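Local coordinates for thioredoxin Reductase (Burkholderia cenocepacia, PDB 4F82), which probably acts as a thiol-specific peroxidase of the Prx5 group, reducing hydrogen peroxide and organic hydroperoxides to water and alcohols, at residues 21-26 / 109-114. Residues are numbered along the deposited sequence; the frame is centred on the assembly and turned at random.
Sequences LFEFID and KVRMMA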
ATOM      1  N   LEU A  21      -8.169   2.995  12.886  1.00  6.69           N
ATOM      2  CA  LEU A  21      -8.237   2.558  11.500  1.00  5.70           C
ATOM      3  C   LEU A  21      -8.779   3.729  10.691  1.00  7.41           C
ATOM      4  O   LEU A  21      -9.323   4.672  11.256  1.00 13.09           O
ATOM      5  CB  LEU A  21      -9.174   1.353  11.365  1.00  8.16           C
ATOM      6  CG  LEU A  21      -8.775   0.028  12.033  1.00 13.55           C
ATOM      7  CD1 LEU A  21      -9.803  -1.098  11.795  1.00 15.10           C
ATOM      8  CD2 LEU A  21      -7.418  -0.395  11.547  1.00 17.19           C
ATOM      9  N   PHE A  22      -8.615   3.672   9.380  1.00  7.39           N
ATOM     10  CA  PHE A  22      -9.202   4.655   8.475  1.00  7.07           C
ATOM     11  C   PHE A  22     -10.052   3.970   7.395  1.00  6.57           C
ATOM     12  O   PHE A  22      -9.659   2.942   6.796  1.00  5.73           O
ATOM     13  CB  PHE A  22      -8.090   5.501   7.762  1.00 10.77           C
ATOM     14  CG  PHE A  22      -7.312   6.444   8.667  1.00  9.94           C
ATOM     15  CD1 PHE A  22      -7.494   7.826   8.582  1.00  9.54           C
ATOM     16  CD2 PHE A  22      -6.362   5.962   9.567  1.00  8.72           C
ATOM     17  CE1 PHE A  22      -6.768   8.707   9.425  1.00 12.51           C
ATOM     18  CE2 PHE A  22      -5.622   6.859  10.417  1.00  5.87           C
ATOM     19  CZ  PHE A  22      -5.815   8.209  10.333  1.00  8.74           C
ATOM     20  N   GLU A  23     -11.198   4.574   7.098  1.00  8.71           N
ATOM     21  CA  GLU A  23     -12.032   4.141   5.962  1.00  8.00           C
ATOM     22  C   GLU A  23     -12.242   5.301   5.010  1.00 12.09           C
ATOM     23  O   GLU A  23     -12.572   6.425   5.428  1.00  7.25           O
ATOM     24  CB  GLU A  23     -13.376   3.595   6.446  1.00  7.22           C
ATOM     25  CG  GLU A  23     -14.305   3.190   5.311  1.00  8.30           C
ATOM     26  CD  GLU A  23     -15.649   2.728   5.795  1.00 11.15           C
ATOM     27  OE1 GLU A  23     -16.097   3.190   6.885  1.00 11.05           O
ATOM     28  OE2 GLU A  23     -16.277   1.923   5.064  1.00 10.18           O
ATOM     29  N   PHE A  24     -12.033   5.037   3.719  1.00 10.76           N
ATOM     30  CA  PHE A  24     -12.162   6.085   2.719  1.00 12.65           C
ATOM     31  C   PHE A  24     -13.645   6.243   2.420  1.00 12.23           C
ATOM     32  O   PHE A  24     -14.306   5.257   2.082  1.00  8.14           O
ATOM     33  CB  PHE A  24     -11.384   5.686   1.458  1.00  7.28           C
ATOM     34  CG  PHE A  24     -11.260   6.795   0.435  1.00  7.69           C
ATOM     35  CD1 PHE A  24     -10.113   7.594   0.396  1.00  7.49           C
ATOM     36  CD2 PHE A  24     -12.289   7.049  -0.476  1.00  8.37           C
ATOM     37  CE1 PHE A  24      -9.972   8.636  -0.548  1.00 10.33           C
ATOM     38  CE2 PHE A  24     -12.168   8.087  -1.425  1.00 10.02           C
ATOM     39  CZ  PHE A  24     -10.991   8.874  -1.474  1.00  9.56           C
ATOM     40  N   ILE A  25     -14.177   7.459   2.568  1.00  8.51           N
ATOM     41  CA  ILE A  25     -15.603   7.689   2.408  1.00 17.88           C
ATOM     42  C   ILE A  25     -15.809   8.652   1.236  1.00 18.66           C
ATOM     43  O   ILE A  25     -15.358   9.792   1.303  1.00 22.43           O
ATOM     44  CB  ILE A  25     -16.204   8.368   3.659  1.00 13.77           C
ATOM     45  CG1 ILE A  25     -15.963   7.551   4.939  1.00 14.68           C
ATOM     46  CG2 ILE A  25     -17.685   8.618   3.454  1.00 17.44           C
ATOM     47  CD1 ILE A  25     -16.469   6.119   4.878  1.00 11.94           C
ATOM     48  N   ASP A  26     -16.472   8.227   0.168  1.00 24.62           N
ATOM     49  CA  ASP A  26     -16.539   9.091  -1.015  1.00 29.00           C
ATOM     50  C   ASP A  26     -17.874   9.835  -1.194  1.00 34.94           C
ATOM     51  O   ASP A  26     -17.938  10.838  -1.899  1.00 38.78           O
ATOM     52  CB  ASP A  26     -16.128   8.320  -2.286  1.00 18.72           C
ATOM     53  CG  ASP A  26     -17.152   7.276  -2.691  1.00 23.17           C
ATOM     54  OD1 ASP A  26     -18.328   7.629  -2.875  1.00 28.49           O
ATOM     55  OD2 ASP A  26     -16.790   6.097  -2.829  1.00 25.32           O
ATOM     56  N   LYS A 109     -21.507  -3.289   1.595  1.00 10.15           N
ATOM     57  CA  LYS A 109     -21.426  -4.722   1.909  1.00 10.39           C
ATOM     58  C   LYS A 109     -20.229  -5.066   2.764  1.00  9.63           C
ATOM     59  O   LYS A 109     -20.333  -5.834   3.705  1.00  9.33           O
ATOM     60  CB  LYS A 109     -21.457  -5.586   0.635  1.00 11.68           C
ATOM     61  CG  LYS A 109     -22.656  -5.260  -0.273  1.00 15.82           C
ATOM     62  CD  LYS A 109     -23.127  -6.477  -1.054  1.00 20.73           C
ATOM     63  CE  LYS A 109     -24.315  -6.138  -1.969  1.00 24.89           C
ATOM     64  NZ  LYS A 109     -23.947  -5.105  -2.992  1.00 27.39           N
ATOM     65  N   VAL A 110     -19.078  -4.510   2.439  1.00  7.89           N
ATOM     66  CA  VAL A 110     -17.884  -4.800   3.207  1.00  5.62           C
ATOM     67  C   VAL A 110     -17.218  -3.447   3.396  1.00  9.05           C
ATOM     68  O   VAL A 110     -16.997  -2.735   2.395  1.00 11.09           O
ATOM     69  CB  VAL A 110     -16.944  -5.739   2.419  1.00  5.46           C
ATOM     70  CG1 VAL A 110     -15.646  -5.949   3.200  1.00  5.23           C
ATOM     71  CG2 VAL A 110     -17.653  -7.066   2.133  1.00  5.65           C
ATOM     72  N   ARG A 111     -16.954  -3.066   4.655  1.00  7.56           N
ATOM     73  CA  ARG A 111     -16.204  -1.850   4.973  1.00  5.37           C
ATOM     74  C   ARG A 111     -14.720  -2.156   4.750  1.00 11.95           C
ATOM     75  O   ARG A 111     -14.201  -3.181   5.251  1.00  9.33           O
ATOM     76  CB  ARG A 111     -16.422  -1.461   6.411  1.00  6.27           C
ATOM     77  CG  ARG A 111     -17.863  -1.067   6.738  1.00 10.07           C
ATOM     78  CD  ARG A 111     -17.994  -0.607   8.176  1.00  6.94           C
ATOM     79  NE  ARG A 111     -17.305   0.669   8.368  1.00 12.46           N
ATOM     80  CZ  ARG A 111     -17.080   1.229   9.555  1.00 13.86           C
ATOM     81  NH1 ARG A 111     -17.505   0.628  10.666  1.00 13.93           N
ATOM     82  NH2 ARG A 111     -16.453   2.405   9.643  1.00 12.48           N
ATOM     83  N   MET A 112     -14.050  -1.304   3.976  1.00 10.69           N
ATOM     84  CA  MET A 112     -12.617  -1.453   3.689  1.00  8.74           C
ATOM     85  C   MET A 112     -11.815  -0.637   4.704  1.00  8.74           C
ATOM     86  O   MET A 112     -11.673   0.590   4.580  1.00  9.59           O
ATOM     87  CB  MET A 112     -12.323  -1.011   2.255  1.00  9.50           C
ATOM     88  CG  MET A 112     -13.216  -1.757   1.230  1.00  8.41           C
ATOM     89  SD  MET A 112     -13.068  -3.589   1.239  1.00 12.15           S
ATOM     90  CE  MET A 112     -11.445  -3.843   0.468  1.00  7.36           C
ATOM     91  N   MET A 113     -11.331  -1.344   5.724  1.00  7.16           N
ATOM     92  CA  MET A 113     -10.726  -0.743   6.907  1.00 10.38           C
ATOM     93  C   MET A 113      -9.188  -0.789   6.826  1.00 10.99           C
ATOM     94  O   MET A 113      -8.541  -1.844   6.986  1.00 10.65           O
ATOM     95  CB  MET A 113     -11.268  -1.419   8.169  1.00  9.26           C
ATOM     96  CG  MET A 113     -12.825  -1.417   8.275  1.00  6.08           C
ATOM     97  SD  MET A 113     -13.412   0.259   8.481  1.00 12.79           S
ATOM     98  CE  MET A 113     -13.258   0.391  10.247  1.00 18.37           C
ATOM     99  N   ALA A 114      -8.614   0.385   6.563  1.00 11.88           N
ATOM    100  CA  ALA A 114      -7.175   0.549   6.379  1.00  8.69           C
ATOM    101  C   ALA A 114      -6.443   0.471   7.717  1.00  7.57           C
ATOM    102  O   ALA A 114      -6.718   1.248   8.623  1.00  6.89           O
ATOM    103  CB  ALA A 114      -6.922   1.924   5.751  1.00  7.64           C
TER
HETATM  104  O   HOH W   1     -15.243   0.862   2.696  1.00  4.87           O
HETATM  105  O   HOH W   2     -11.547   2.384   2.676  1.00  6.20           O
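Phe22 and Ala114 form an antiparallel, hydrogen-bonded pair. Ala114 N donates to Phe22 O at 2.8 Å, and Phe22 N donates to Ala114 O at 3.2 Å. Beyond this pair the strands splay apart, their directions 134° apart where 180° would be antiparallel, and water bridges the gap. One water accepts from Phe24 N and donates to Met112 O. A second accepts from Met112 N and donates to Glu23 OE2.

The carboxylate of Glu23 reaches Arg111 across the splayed end. CG of Glu23 is anti to the backbone N (chi1 177°) and the chain runs on extended, which carries the acid over to the guanidinium. Two of the three guanidinium nitrogens, NH2 at 2.9 Å and NE at 3.2 Å, donate to the same oxygen, Glu23 OE1, in a salt bridge. The oxygen lies close to the guanidinium plane, but both donors come from the same face of the carboxylate, well out of its plane. SD of Met113 sits over one guanidinium face, near its rim, and also touches CB of Glu23 at 3.9 Å. On the same strand pair, CD1 of Leu21 packs on CB of Met113 at 3.9 Å.

Arg111 NH1 makes a salt bridge to Glu85 and a hydrogen bond to Gln44, so the third nitrogen is held as well and the positive charge is probably balanced by both Glu23 and Glu85. Strand 20-25 also pairs with strand 35-40, while strand 111-114 runs parallel to strand 85-90. The contact thus joins the N-terminal hairpin to the thioredoxin-fold sheet, with helix 94-103 packed against Phe22, Met112 and Ala114.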